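Local coordinates for protein type III restriction-modification enzyme EcoP15I Mod subunit (Escherichia coli, PDB 4ZCF) that methylates one adenine of the asymmetric DNA site 5'-CAGCAG-3' with S-adenosyl-L-methionine and, together with the Res subunit, supports DNA restriction, at residues Leu97-Asn102 and Gln468-Thr473; Met189-Thr194 and Thr248-Gln253; Asn606-Tyr611 and Ile636-Val641. One frame throughout, in Å; residues are numbered along the deposited sequence.

How the interactions relate
Interactions 1 and 2 both lie at the large mixed sheet of the methyltransferase domain, their centres about 28 Å apart, whereas interaction 3 lies in the C-terminal domain, its centre about 35 Å from each. Interaction 2 is the buried one and comes within about 6 Å of the bound DNA at its nearest atom; there a lysine and a threonine side chain bond to backbone carbonyls beside a tight turn. Interaction 1, a surface contact, joins two parallel strands where both run out into loops and adds a loose salt bridge. Interaction 3, partly buried, has the longest strand pairing, with a regular parallel ladder and mainly apolar side chains.

Interaction 1. Residues Leu97-Asn102 and Gln468-Thr473; sequences LIKGDN and QLDEPT
Two backbone hydrogen bonds tie Ile98 and Gly100 to Gln468, which lies between them in parallel register opposite Lys99. Gln468 N gives its hydrogen to Ile98 O (3.1 Å), and Gly100 N donates to Gln468 O (3.3 Å). From the bridge itself the Lys99 side chain reaches Asp470, in the loop after strand 461-468. Lys99 NZ forms a long salt bridge to Asp470 OD1 (3.6 Å), an oxygen that also bonds to the hydroxyl of Thr486. Much of the touching is done by the lysine methylenes: with CG anti to the backbone N (chi1 -169°) and bends further out, the chain passes obliquely over the aspartate, bringing Lys99 CE to 3.4 Å from Asp470 OD1. An alanine here lacks the ammonium and the outer methylenes and would probably leave Asp470 without its positive mate in this contact and open a gap beside its carboxylate. Within 468-473, Gln468 NE2 turns back to Leu469 O (2.9 Å), using a lone pair in the carbonyl plane; the same oxygen also accepts from Glu471 N, so two donors hold it. Leu469 packs its CD1 methyl against the backbone of Asp101 (3.6 Å to Asp101 N), the N-cap residue of helix 102-113, whose OD2 makes a weak bond to Glu104 N. Gly100, at phi 136°, has backbone angles that would jam a beta carbon against the preceding carbonyl. Strand 96-99 lies between strands 461-468 and 508-514, while Phe488 of helix 487-500 packs against Leu97, Lys99 and Asp470.

Interaction 2. Residues Met189-Thr194 and Thr248-Gln253; sequences MREDGT and TKNKEQ
Thr248 and Lys249, where strand 241-248 ends, both bond to Gly193 O, at the antiparallel pairing of that strand with 193-199 in the methyltransferase sheet. Thr248 OG1 (3.0 Å from Gly193 O) and Lys249 N (3.2 Å from Gly193 O) arrive from opposite faces of the carbonyl plane. The threonine hydroxyl is placed there by a chi1 of -176°, which sets OG1 anti to its own backbone N. Next to it, Thr194 and Thr248 form a non-hydrogen-bonded pair, the CG2 methyl of Thr194 resting against Thr248 CB. Lys249 runs its bent chain obliquely across Met189, CG against Met189 CB (3.7 Å), and delivers NZ to Met189 O in the plane of that carbonyl (2.8 Å). Arg186 O takes a further bond from this buried ammonium. Glu191 makes weaker links to Asn250: its O accepts from the backbone N, and its OE1 from ND2, an amide nitrogen also bonded to Glu150 of the Res subunit. What shapes 189-194 is a type I turn from Arg190 to Gly193, closed by Gly193 N to Arg190 O. Within 248-253, Asn250 OD1 accepts from Glu252 N, an Asx turn. The Arg190 guanidinium, also paired with Glu434, grips Asp192 side-on, Arg190 NE to Asp192 OD1 (2.7 Å) and Arg190 NH2 to Asp192 OD2 (2.8 Å), each oxygen using its syn lone pair.

Interaction 3. Residues Asn606-Tyr611 and Ile636-Val641; sequences NKVVFY and IELDLV
Asn606 opens the pairing through its backbone, its O accepting from Asp639 N (3.2 Å). Lys607 sits beside Asp639 on the face that also carries Val609 and Val641; its CE brushes the CG2 methyl of Val641 (3.9 Å), while NZ continues to a salt bridge with Asp553. Val608 is bonded at both ends, its N to Asp639 O (2.7 Å) and its O from Val641 N (2.7 Å). On the other face its methyls divide the work: CG2 meets Leu638 CD2, and CG1, anti to the backbone N (chi1 -173°), lies near Leu640 CD1 (3.9 Å). Val609 CG2 touches Val641 CB loosely, at 4.2 Å. Phe610 N donates to Val641 O (3.1 Å), and its ring crosses Leu640 at about a right angle, ring atom CD1 lying 3.6 Å from Leu640 CD1. Helix 618-629 covers this apolar face, its Leu627 packing on both Val608 and Leu640, while Phe757 of the Res subunit packs on Leu640. Two neighbouring parallel strands, 607-611 and 639-643, joined through a helix packed on their sheet, make a beta-alpha-beta unit in the C-terminal domain, with 639-643 as the outermost strand of that mixed sheet within this chain.

Interaction 1. Residues Leu97-Asn102 and Gln468-Thr473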
ATOM      1  N   LEU A  97       2.851  21.030 -16.219  1.00 35.73           N
ATOM      2  CA  LEU A  97       1.742  20.456 -16.972  1.00 34.77           C
ATOM      3  C   LEU A  97       2.394  19.772 -18.201  1.00 39.96           C
ATOM      4  O   LEU A  97       3.184  20.404 -18.920  1.00 39.59           O
ATOM      5  CB  LEU A  97       0.647  21.489 -17.343  1.00 33.68           C
ATOM      6  CG  LEU A  97      -0.333  21.076 -18.448  1.00 38.08           C
ATOM      7  CD1 LEU A  97      -1.296  19.966 -17.994  1.00 37.95           C
ATOM      8  CD2 LEU A  97      -1.080  22.271 -18.985  1.00 39.47           C
ATOM      9  N   ILE A  98       2.146  18.455 -18.364  1.00 36.01           N
ATOM     10  CA  ILE A  98       2.721  17.635 -19.436  1.00 34.77           C
ATOM     11  C   ILE A  98       1.667  17.083 -20.367  1.00 40.76           C
ATOM     12  O   ILE A  98       0.649  16.546 -19.914  1.00 40.01           O
ATOM     13  CB  ILE A  98       3.706  16.554 -18.939  1.00 36.43           C
ATOM     14  CG1 ILE A  98       4.636  17.114 -17.869  1.00 35.99           C
ATOM     15  CG2 ILE A  98       4.526  16.001 -20.103  1.00 38.09           C
ATOM     16  CD1 ILE A  98       4.862  16.193 -16.767  1.00 46.98           C
ATOM     17  N   LYS A  99       1.918  17.234 -21.682  1.00 38.59           N
ATOM     18  CA  LYS A  99       1.036  16.765 -22.742  1.00 38.88           C
ATOM     19  C   LYS A  99       1.560  15.444 -23.290  1.00 41.73           C
ATOM     20  O   LYS A  99       2.731  15.328 -23.625  1.00 41.03           O
ATOM     21  CB  LYS A  99       0.938  17.813 -23.870  1.00 41.62           C
ATOM     22  CG  LYS A  99      -0.167  17.525 -24.890  1.00 39.80           C
ATOM     23  CD  LYS A  99       0.223  18.000 -26.280  1.00 50.09           C
ATOM     24  CE  LYS A  99      -0.001  19.468 -26.539  1.00 56.69           C
ATOM     25  NZ  LYS A  99      -0.010  19.766 -27.996  1.00 58.96           N
ATOM     26  N   GLY A 100       0.671  14.482 -23.405  1.00 39.12           N
ATOM     27  CA  GLY A 100       0.957  13.158 -23.932  1.00 38.40           C
ATOM     28  C   GLY A 100       0.331  12.063 -23.105  1.00 43.32           C
ATOM     29  O   GLY A 100      -0.324  12.330 -22.090  1.00 42.28           O
ATOM     30  N   ASP A 101       0.525  10.812 -23.559  1.00 41.77           N
ATOM     31  CA  ASP A 101       0.058   9.595 -22.901  1.00 41.40           C
ATOM     32  C   ASP A 101       0.706   9.575 -21.542  1.00 43.92           C
ATOM     33  O   ASP A 101       1.919   9.761 -21.451  1.00 43.50           O
ATOM     34  CB  ASP A 101       0.485   8.370 -23.720  1.00 44.16           C
ATOM     35  CG  ASP A 101       0.118   7.022 -23.145  1.00 62.32           C
ATOM     36  OD1 ASP A 101      -1.054   6.850 -22.726  1.00 65.49           O
ATOM     37  OD2 ASP A 101       0.976   6.113 -23.184  1.00 70.63           O
ATOM     38  N   ASN A 102      -0.113   9.447 -20.477  1.00 39.67           N
ATOM     39  CA  ASN A 102       0.341   9.450 -19.083  1.00 37.89           C
ATOM     40  C   ASN A 102       1.341   8.331 -18.770  1.00 39.49           C
ATOM     41  O   ASN A 102       2.301   8.587 -18.038  1.00 38.53           O
ATOM     42  CB  ASN A 102      -0.845   9.464 -18.108  1.00 38.59           C
ATOM     43  CG  ASN A 102      -1.915   8.426 -18.386  1.00 57.12           C
ATOM     44  OD1 ASN A 102      -1.659   7.305 -18.840  1.00 54.90           O
ATOM     45  ND2 ASN A 102      -3.144   8.775 -18.105  1.00 44.03           N
ATOM     46  N   GLN A 468      -1.987  15.236 -19.079  1.00 41.96           N
ATOM     47  CA  GLN A 468      -3.203  15.235 -19.863  1.00 44.04           C
ATOM     48  C   GLN A 468      -2.926  14.857 -21.321  1.00 53.14           C
ATOM     49  O   GLN A 468      -2.091  15.469 -21.979  1.00 52.11           O
ATOM     50  CB  GLN A 468      -3.904  16.616 -19.739  1.00 45.34           C
ATOM     51  CG  GLN A 468      -5.277  16.735 -20.428  1.00 42.97           C
ATOM     52  CD  GLN A 468      -6.206  15.591 -20.129  1.00 58.23           C
ATOM     53  OE1 GLN A 468      -6.673  15.389 -18.986  1.00 47.83           O
ATOM     54  NE2 GLN A 468      -6.496  14.820 -21.166  1.00 57.72           N
ATOM     55  N   LEU A 469      -3.635  13.836 -21.816  1.00 54.90           N
ATOM     56  CA  LEU A 469      -3.549  13.359 -23.198  1.00 55.73           C
ATOM     57  C   LEU A 469      -4.180  14.366 -24.132  1.00 64.37           C
ATOM     58  O   LEU A 469      -5.244  14.910 -23.832  1.00 64.36           O
ATOM     59  CB  LEU A 469      -4.257  11.994 -23.344  1.00 54.97           C
ATOM     60  CG  LEU A 469      -4.161  11.292 -24.709  1.00 58.82           C
ATOM     61  CD1 LEU A 469      -2.716  10.939 -25.072  1.00 58.33           C
ATOM     62  CD2 LEU A 469      -5.048  10.057 -24.756  1.00 60.08           C
ATOM     63  N   ASP A 470      -3.550  14.573 -25.290  1.00 64.76           N
ATOM     64  CA  ASP A 470      -4.022  15.475 -26.346  1.00 66.28           C
ATOM     65  C   ASP A 470      -5.224  14.861 -27.148  1.00 70.40           C
ATOM     66  O   ASP A 470      -5.266  14.934 -28.381  1.00 70.73           O
ATOM     67  CB  ASP A 470      -2.833  15.834 -27.261  1.00 69.50           C
ATOM     68  CG  ASP A 470      -2.902  17.216 -27.873  1.00 92.12           C
ATOM     69  OD1 ASP A 470      -3.078  18.204 -27.106  1.00 94.32           O
ATOM     70  OD2 ASP A 470      -2.711  17.326 -29.110  1.00101.81           O
ATOM     71  N   GLU A 471      -6.188  14.253 -26.426  1.00 66.25           N
ATOM     72  CA  GLU A 471      -7.410  13.631 -26.946  1.00 65.88           C
ATOM     73  C   GLU A 471      -8.342  14.744 -27.484  1.00 69.97           C
ATOM     74  O   GLU A 471      -8.665  15.665 -26.734  1.00 68.41           O
ATOM     75  CB  GLU A 471      -8.095  12.822 -25.818  1.00 67.00           C
ATOM     76  CG  GLU A 471      -9.426  12.167 -26.153  1.00 73.06           C
ATOM     77  CD  GLU A 471     -10.314  11.875 -24.951  1.00 93.30           C
ATOM     78  OE1 GLU A 471     -11.518  12.217 -25.010  1.00 92.95           O
ATOM     79  OE2 GLU A 471      -9.809  11.319 -23.949  1.00 79.12           O
ATOM     80  N   PRO A 472      -8.765  14.693 -28.773  1.00 68.03           N
ATOM     81  CA  PRO A 472      -9.621  15.770 -29.304  1.00 68.06           C
ATOM     82  C   PRO A 472     -10.984  15.983 -28.635  1.00 71.80           C
ATOM     83  O   PRO A 472     -11.624  15.030 -28.192  1.00 71.37           O
ATOM     84  CB  PRO A 472      -9.770  15.407 -30.790  1.00 69.56           C
ATOM     85  CG  PRO A 472      -9.505  13.955 -30.854  1.00 73.64           C
ATOM     86  CD  PRO A 472      -8.445  13.708 -29.828  1.00 69.40           C
ATOM     87  N   THR A 473     -11.423  17.256 -28.578  1.00 68.11           N
ATOM     88  CA  THR A 473     -12.738  17.640 -28.063  1.00 67.93           C
ATOM     89  C   THR A 473     -13.784  17.093 -29.050  1.00 74.82           C
ATOM     90  O   THR A 473     -13.553  17.143 -30.264  1.00 75.63           O
ATOM     91  CB  THR A 473     -12.842  19.157 -27.979  1.00 67.98           C
TER

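Interaction 2. Residues Met189-Thr194 and Thr248-Gln253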
ATOM      1  N   MET A 189       6.734   7.374  -6.094  1.00 35.79           N
ATOM      2  CA  MET A 189       6.326   7.607  -4.724  1.00 33.18           C
ATOM      3  C   MET A 189       7.441   7.488  -3.749  1.00 38.80           C
ATOM      4  O   MET A 189       8.106   6.457  -3.681  1.00 39.96           O
ATOM      5  CB  MET A 189       5.224   6.624  -4.340  1.00 35.00           C
ATOM      6  CG  MET A 189       3.902   6.914  -4.996  1.00 39.06           C
ATOM      7  SD  MET A 189       2.637   5.657  -4.705  1.00 43.49           S
ATOM      8  CE  MET A 189       2.414   5.877  -2.986  1.00 40.21           C
ATOM      9  N   ARG A 190       7.573   8.506  -2.897  1.00 36.96           N
ATOM     10  CA  ARG A 190       8.471   8.540  -1.741  1.00 35.99           C
ATOM     11  C   ARG A 190       7.993   7.395  -0.810  1.00 43.33           C
ATOM     12  O   ARG A 190       6.799   7.049  -0.825  1.00 44.12           O
ATOM     13  CB  ARG A 190       8.247   9.866  -1.016  1.00 31.51           C
ATOM     14  CG  ARG A 190       9.383  10.870  -1.078  1.00 30.35           C
ATOM     15  CD  ARG A 190       8.910  12.287  -0.726  1.00 37.43           C
ATOM     16  NE  ARG A 190       8.601  12.448   0.697  1.00 45.67           N
ATOM     17  CZ  ARG A 190       8.433  13.621   1.317  1.00 61.39           C
ATOM     18  NH1 ARG A 190       8.531  14.764   0.639  1.00 39.04           N
ATOM     19  NH2 ARG A 190       8.164  13.660   2.621  1.00 44.49           N
ATOM     20  N   GLU A 191       8.890   6.813  -0.010  1.00 40.08           N
ATOM     21  CA  GLU A 191       8.509   5.721   0.902  1.00 39.76           C
ATOM     22  C   GLU A 191       7.379   6.126   1.863  1.00 42.25           C
ATOM     23  O   GLU A 191       6.494   5.330   2.145  1.00 42.55           O
ATOM     24  CB  GLU A 191       9.727   5.214   1.666  1.00 41.32           C
ATOM     25  CG  GLU A 191      10.697   4.458   0.771  1.00 54.92           C
ATOM     26  CD  GLU A 191      10.739   2.964   1.018  1.00 77.35           C
ATOM     27  OE1 GLU A 191      11.480   2.539   1.937  1.00 65.53           O
ATOM     28  OE2 GLU A 191      10.014   2.221   0.315  1.00 67.88           O
ATOM     29  N   ASP A 192       7.393   7.383   2.311  1.00 37.30           N
ATOM     30  CA  ASP A 192       6.417   7.981   3.228  1.00 35.44           C
ATOM     31  C   ASP A 192       5.218   8.594   2.462  1.00 36.52           C
ATOM     32  O   ASP A 192       4.423   9.310   3.053  1.00 34.50           O
ATOM     33  CB  ASP A 192       7.136   9.045   4.099  1.00 35.92           C
ATOM     34  CG  ASP A 192       7.611  10.316   3.405  1.00 45.03           C
ATOM     35  OD1 ASP A 192       7.693  10.325   2.147  1.00 46.43           O
ATOM     36  OD2 ASP A 192       7.900  11.298   4.109  1.00 50.03           O
ATOM     37  N   GLY A 193       5.180   8.355   1.145  1.00 33.21           N
ATOM     38  CA  GLY A 193       4.201   8.860   0.191  1.00 31.49           C
ATOM     39  C   GLY A 193       2.947   8.029   0.105  1.00 35.33           C
ATOM     40  O   GLY A 193       2.901   6.909   0.627  1.00 34.78           O
ATOM     41  N   THR A 194       1.888   8.622  -0.509  1.00 33.41           N
ATOM     42  CA  THR A 194       0.536   8.057  -0.639  1.00 32.96           C
ATOM     43  C   THR A 194      -0.120   8.301  -1.990  1.00 36.84           C
ATOM     44  O   THR A 194       0.122   9.315  -2.626  1.00 38.26           O
ATOM     45  CB  THR A 194      -0.415   8.613   0.458  1.00 38.89           C
ATOM     46  OG1 THR A 194      -0.300  10.032   0.538  1.00 42.35           O
ATOM     47  CG2 THR A 194      -0.187   7.993   1.824  1.00 30.87           C
ATOM     48  N   THR A 248      -0.234   3.527   0.576  1.00 34.80           N
ATOM     49  CA  THR A 248       1.067   4.096   0.892  1.00 34.89           C
ATOM     50  C   THR A 248       2.133   3.273   0.172  1.00 39.56           C
ATOM     51  O   THR A 248       1.837   2.155  -0.257  1.00 38.99           O
ATOM     52  CB  THR A 248       1.239   4.200   2.420  1.00 37.49           C
ATOM     53  OG1 THR A 248       2.474   4.837   2.728  1.00 35.05           O
ATOM     54  CG2 THR A 248       1.136   2.873   3.125  1.00 33.69           C
ATOM     55  N   LYS A 249       3.346   3.839  -0.030  1.00 36.60           N
ATOM     56  CA  LYS A 249       4.427   3.078  -0.663  1.00 35.69           C
ATOM     57  C   LYS A 249       4.986   2.098   0.370  1.00 37.82           C
ATOM     58  O   LYS A 249       5.120   0.909   0.097  1.00 36.29           O
ATOM     59  CB  LYS A 249       5.528   3.999  -1.193  1.00 37.62           C
ATOM     60  CG  LYS A 249       6.043   3.535  -2.540  1.00 40.58           C
ATOM     61  CD  LYS A 249       7.272   2.651  -2.458  1.00 38.99           C
ATOM     62  CE  LYS A 249       7.930   2.500  -3.811  1.00 41.16           C
ATOM     63  NZ  LYS A 249       8.543   3.783  -4.298  1.00 40.93           N
ATOM     64  N   ASN A 250       5.228   2.605   1.581  1.00 35.31           N
ATOM     65  CA  ASN A 250       5.706   1.830   2.711  1.00 36.10           C
ATOM     66  C   ASN A 250       4.966   2.265   3.962  1.00 41.06           C
ATOM     67  O   ASN A 250       5.261   3.343   4.494  1.00 39.61           O
ATOM     68  CB  ASN A 250       7.217   2.028   2.906  1.00 36.80           C
ATOM     69  CG  ASN A 250       7.858   1.071   3.863  1.00 52.65           C
ATOM     70  OD1 ASN A 250       7.200   0.335   4.601  1.00 42.90           O
ATOM     71  ND2 ASN A 250       9.174   1.083   3.883  1.00 52.68           N
ATOM     72  N   LYS A 251       4.053   1.389   4.463  1.00 38.46           N
ATOM     73  CA  LYS A 251       3.274   1.612   5.679  1.00 39.58           C
ATOM     74  C   LYS A 251       4.120   1.951   6.903  1.00 45.79           C
ATOM     75  O   LYS A 251       3.662   2.690   7.773  1.00 46.68           O
ATOM     76  CB  LYS A 251       2.357   0.415   5.957  1.00 43.67           C
ATOM     77  CG  LYS A 251       1.248   0.685   6.986  1.00 57.51           C
ATOM     78  CD  LYS A 251       0.080   1.490   6.455  1.00 59.77           C
ATOM     79  CE  LYS A 251      -0.957   1.671   7.528  1.00 76.43           C
ATOM     80  NZ  LYS A 251      -2.169   2.368   7.024  1.00 90.93           N
ATOM     81  N   GLU A 252       5.357   1.452   6.940  1.00 43.66           N
ATOM     82  CA  GLU A 252       6.332   1.646   8.014  1.00 43.93           C
ATOM     83  C   GLU A 252       6.890   3.060   8.000  1.00 48.62           C
ATOM     84  O   GLU A 252       7.130   3.626   9.063  1.00 50.27           O
ATOM     85  CB  GLU A 252       7.490   0.638   7.870  1.00 45.65           C
ATOM     86  CG  GLU A 252       7.066  -0.824   7.801  1.00 61.84           C
ATOM     87  CD  GLU A 252       6.700  -1.465   9.127  1.00 93.49           C
ATOM     88  OE1 GLU A 252       7.625  -1.773   9.916  1.00104.91           O
ATOM     89  OE2 GLU A 252       5.490  -1.682   9.370  1.00 82.11           O
ATOM     90  N   GLN A 253       7.095   3.638   6.804  1.00 43.86           N
ATOM     91  CA  GLN A 253       7.655   4.987   6.676  1.00 42.72           C
ATOM     92  C   GLN A 253       6.584   6.068   6.662  1.00 42.84           C
ATOM     93  O   GLN A 253       6.887   7.257   6.743  1.00 42.93           O
ATOM     94  CB  GLN A 253       8.608   5.088   5.469  1.00 44.32           C
ATOM     95  CG  GLN A 253       9.862   4.198   5.580  1.00 41.95           C
ATOM     96  CD  GLN A 253      10.673   4.494   6.819  1.00 50.52           C
ATOM     97  OE1 GLN A 253      10.961   3.614   7.628  1.00 51.05           O
ATOM     98  NE2 GLN A 253      11.016   5.740   7.029  1.00 36.81           N
TER

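Interaction 3. Residues Asn606-Tyr611 and Ile636-Val641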
ATOM      1  N   ASN A 606      31.063  17.993 -12.843  1.00 60.46           N
ATOM      2  CA  ASN A 606      31.698  16.724 -12.493  1.00 59.14           C
ATOM      3  C   ASN A 606      31.457  15.676 -13.562  1.00 60.25           C
ATOM      4  O   ASN A 606      31.973  14.560 -13.478  1.00 60.57           O
ATOM      5  CB  ASN A 606      31.162  16.242 -11.136  1.00 60.33           C
ATOM      6  CG  ASN A 606      29.667  16.377 -10.984  1.00 80.33           C
ATOM      7  OD1 ASN A 606      28.889  15.541 -11.454  1.00 74.89           O
ATOM      8  ND2 ASN A 606      29.232  17.458 -10.348  1.00 71.93           N
ATOM      9  N   LYS A 607      30.688  16.045 -14.574  1.00 54.52           N
ATOM     10  CA  LYS A 607      30.304  15.173 -15.674  1.00 53.55           C
ATOM     11  C   LYS A 607      30.191  16.043 -16.936  1.00 56.33           C
ATOM     12  O   LYS A 607      29.650  17.155 -16.868  1.00 55.92           O
ATOM     13  CB  LYS A 607      28.948  14.510 -15.323  1.00 54.85           C
ATOM     14  CG  LYS A 607      28.592  13.268 -16.120  1.00 60.14           C
ATOM     15  CD  LYS A 607      27.155  12.853 -15.796  1.00 68.85           C
ATOM     16  CE  LYS A 607      26.407  12.334 -17.000  1.00 68.86           C
ATOM     17  NZ  LYS A 607      24.942  12.415 -16.824  1.00 62.85           N
ATOM     18  N   VAL A 608      30.757  15.565 -18.066  1.00 51.23           N
ATOM     19  CA  VAL A 608      30.715  16.261 -19.370  1.00 49.51           C
ATOM     20  C   VAL A 608      30.060  15.321 -20.386  1.00 49.86           C
ATOM     21  O   VAL A 608      30.548  14.209 -20.598  1.00 49.83           O
ATOM     22  CB  VAL A 608      32.092  16.818 -19.859  1.00 52.44           C
ATOM     23  CG1 VAL A 608      31.935  17.655 -21.127  1.00 51.81           C
ATOM     24  CG2 VAL A 608      32.784  17.634 -18.775  1.00 52.10           C
ATOM     25  N   VAL A 609      28.915  15.739 -20.940  1.00 44.36           N
ATOM     26  CA  VAL A 609      28.124  14.975 -21.924  1.00 43.75           C
ATOM     27  C   VAL A 609      28.175  15.694 -23.292  1.00 44.93           C
ATOM     28  O   VAL A 609      27.832  16.862 -23.377  1.00 43.11           O
ATOM     29  CB  VAL A 609      26.654  14.724 -21.453  1.00 47.28           C
ATOM     30  CG1 VAL A 609      25.954  13.668 -22.307  1.00 46.60           C
ATOM     31  CG2 VAL A 609      26.589  14.356 -19.979  1.00 47.06           C
ATOM     32  N   PHE A 610      28.606  15.004 -24.342  1.00 42.36           N
ATOM     33  CA  PHE A 610      28.680  15.617 -25.672  1.00 42.69           C
ATOM     34  C   PHE A 610      27.976  14.777 -26.740  1.00 45.57           C
ATOM     35  O   PHE A 610      27.932  13.551 -26.641  1.00 45.39           O
ATOM     36  CB  PHE A 610      30.143  15.947 -26.065  1.00 44.71           C
ATOM     37  CG  PHE A 610      31.013  14.734 -26.311  1.00 45.93           C
ATOM     38  CD1 PHE A 610      31.690  14.119 -25.263  1.00 48.69           C
ATOM     39  CD2 PHE A 610      31.114  14.176 -27.580  1.00 47.19           C
ATOM     40  CE1 PHE A 610      32.438  12.959 -25.478  1.00 48.50           C
ATOM     41  CE2 PHE A 610      31.880  13.027 -27.794  1.00 49.33           C
ATOM     42  CZ  PHE A 610      32.531  12.427 -26.739  1.00 47.01           C
ATOM     43  N   TYR A 611      27.425  15.440 -27.756  1.00 41.88           N
ATOM     44  CA  TYR A 611      26.740  14.778 -28.864  1.00 41.90           C
ATOM     45  C   TYR A 611      27.754  14.223 -29.906  1.00 50.50           C
ATOM     46  O   TYR A 611      28.350  14.991 -30.663  1.00 50.98           O
ATOM     47  CB  TYR A 611      25.744  15.769 -29.486  1.00 41.60           C
ATOM     48  CG  TYR A 611      24.913  15.242 -30.627  1.00 40.32           C
ATOM     49  CD1 TYR A 611      24.382  13.958 -30.594  1.00 42.74           C
ATOM     50  CD2 TYR A 611      24.567  16.058 -31.693  1.00 40.42           C
ATOM     51  CE1 TYR A 611      23.595  13.471 -31.639  1.00 44.43           C
ATOM     52  CE2 TYR A 611      23.803  15.577 -32.757  1.00 41.47           C
ATOM     53  CZ  TYR A 611      23.308  14.285 -32.720  1.00 49.47           C
ATOM     54  OH  TYR A 611      22.507  13.823 -33.737  1.00 52.41           O
ATOM     55  N   ILE A 636      38.764  18.638  -9.158  1.00 74.82           N
ATOM     56  CA  ILE A 636      37.703  17.711  -9.573  1.00 74.82           C
ATOM     57  C   ILE A 636      38.031  16.829 -10.784  1.00 77.80           C
ATOM     58  O   ILE A 636      38.594  17.311 -11.769  1.00 77.48           O
ATOM     59  CB  ILE A 636      36.316  18.427  -9.686  1.00 78.15           C
ATOM     60  CG1 ILE A 636      36.401  19.698 -10.583  1.00 78.27           C
ATOM     61  CG2 ILE A 636      35.749  18.740  -8.280  1.00 79.72           C
ATOM     62  CD1 ILE A 636      35.160  20.614 -10.627  1.00 81.60           C
ATOM     63  N   GLU A 637      37.679  15.535 -10.696  1.00 73.50           N
ATOM     64  CA  GLU A 637      37.873  14.574 -11.781  1.00 73.54           C
ATOM     65  C   GLU A 637      36.575  14.535 -12.571  1.00 76.08           C
ATOM     66  O   GLU A 637      35.556  14.063 -12.061  1.00 76.63           O
ATOM     67  CB  GLU A 637      38.235  13.172 -11.244  1.00 75.28           C
ATOM     68  CG  GLU A 637      39.701  12.995 -10.887  1.00 88.78           C
ATOM     69  CD  GLU A 637      40.103  11.575 -10.530  1.00114.43           C
ATOM     70  OE1 GLU A 637      40.779  10.923 -11.360  1.00115.06           O
ATOM     71  OE2 GLU A 637      39.750  11.116  -9.418  1.00105.61           O
ATOM     72  N   LEU A 638      36.598  15.079 -13.795  1.00 70.53           N
ATOM     73  CA  LEU A 638      35.423  15.162 -14.661  1.00 69.25           C
ATOM     74  C   LEU A 638      35.246  13.942 -15.570  1.00 71.76           C
ATOM     75  O   LEU A 638      36.138  13.642 -16.371  1.00 71.14           O
ATOM     76  CB  LEU A 638      35.478  16.448 -15.503  1.00 69.11           C
ATOM     77  CG  LEU A 638      35.261  17.766 -14.760  1.00 73.64           C
ATOM     78  CD1 LEU A 638      36.579  18.378 -14.304  1.00 73.40           C
ATOM     79  CD2 LEU A 638      34.505  18.753 -15.625  1.00 75.86           C
ATOM     80  N   ASP A 639      34.088  13.248 -15.453  1.00 67.50           N
ATOM     81  CA  ASP A 639      33.747  12.115 -16.321  1.00 66.79           C
ATOM     82  C   ASP A 639      33.280  12.638 -17.676  1.00 66.28           C
ATOM     83  O   ASP A 639      32.711  13.734 -17.749  1.00 64.62           O
ATOM     84  CB  ASP A 639      32.669  11.207 -15.711  1.00 69.79           C
ATOM     85  CG  ASP A 639      32.545   9.854 -16.414  1.00 91.04           C
ATOM     86  OD1 ASP A 639      33.590   9.164 -16.582  1.00 92.72           O
ATOM     87  OD2 ASP A 639      31.405   9.479 -16.789  1.00101.00           O
ATOM     88  N   LEU A 640      33.537  11.857 -18.750  1.00 60.23           N
ATOM     89  CA  LEU A 640      33.198  12.233 -20.123  1.00 58.19           C
ATOM     90  C   LEU A 640      32.307  11.200 -20.808  1.00 57.99           C
ATOM     91  O   LEU A 640      32.764  10.115 -21.163  1.00 58.73           O
ATOM     92  CB  LEU A 640      34.478  12.561 -20.934  1.00 58.03           C
ATOM     93  CG  LEU A 640      34.287  13.069 -22.358  1.00 62.25           C
ATOM     94  CD1 LEU A 640      33.844  14.521 -22.383  1.00 61.95           C
ATOM     95  CD2 LEU A 640      35.537  12.877 -23.173  1.00 64.06           C
ATOM     96  N   VAL A 641      31.036  11.566 -21.021  1.00 50.80           N
ATOM     97  CA  VAL A 641      30.007  10.704 -21.606  1.00 48.48           C
ATOM     98  C   VAL A 641      29.719  11.056 -23.074  1.00 51.33           C
ATOM     99  O   VAL A 641      29.727  12.240 -23.422  1.00 52.15           O
ATOM    100  CB  VAL A 641      28.727  10.786 -20.710  1.00 50.95           C
ATOM    101  CG1 VAL A 641      27.598   9.888 -21.219  1.00 50.35           C
ATOM    102  CG2 VAL A 641      29.049  10.460 -19.255  1.00 50.28           C
TER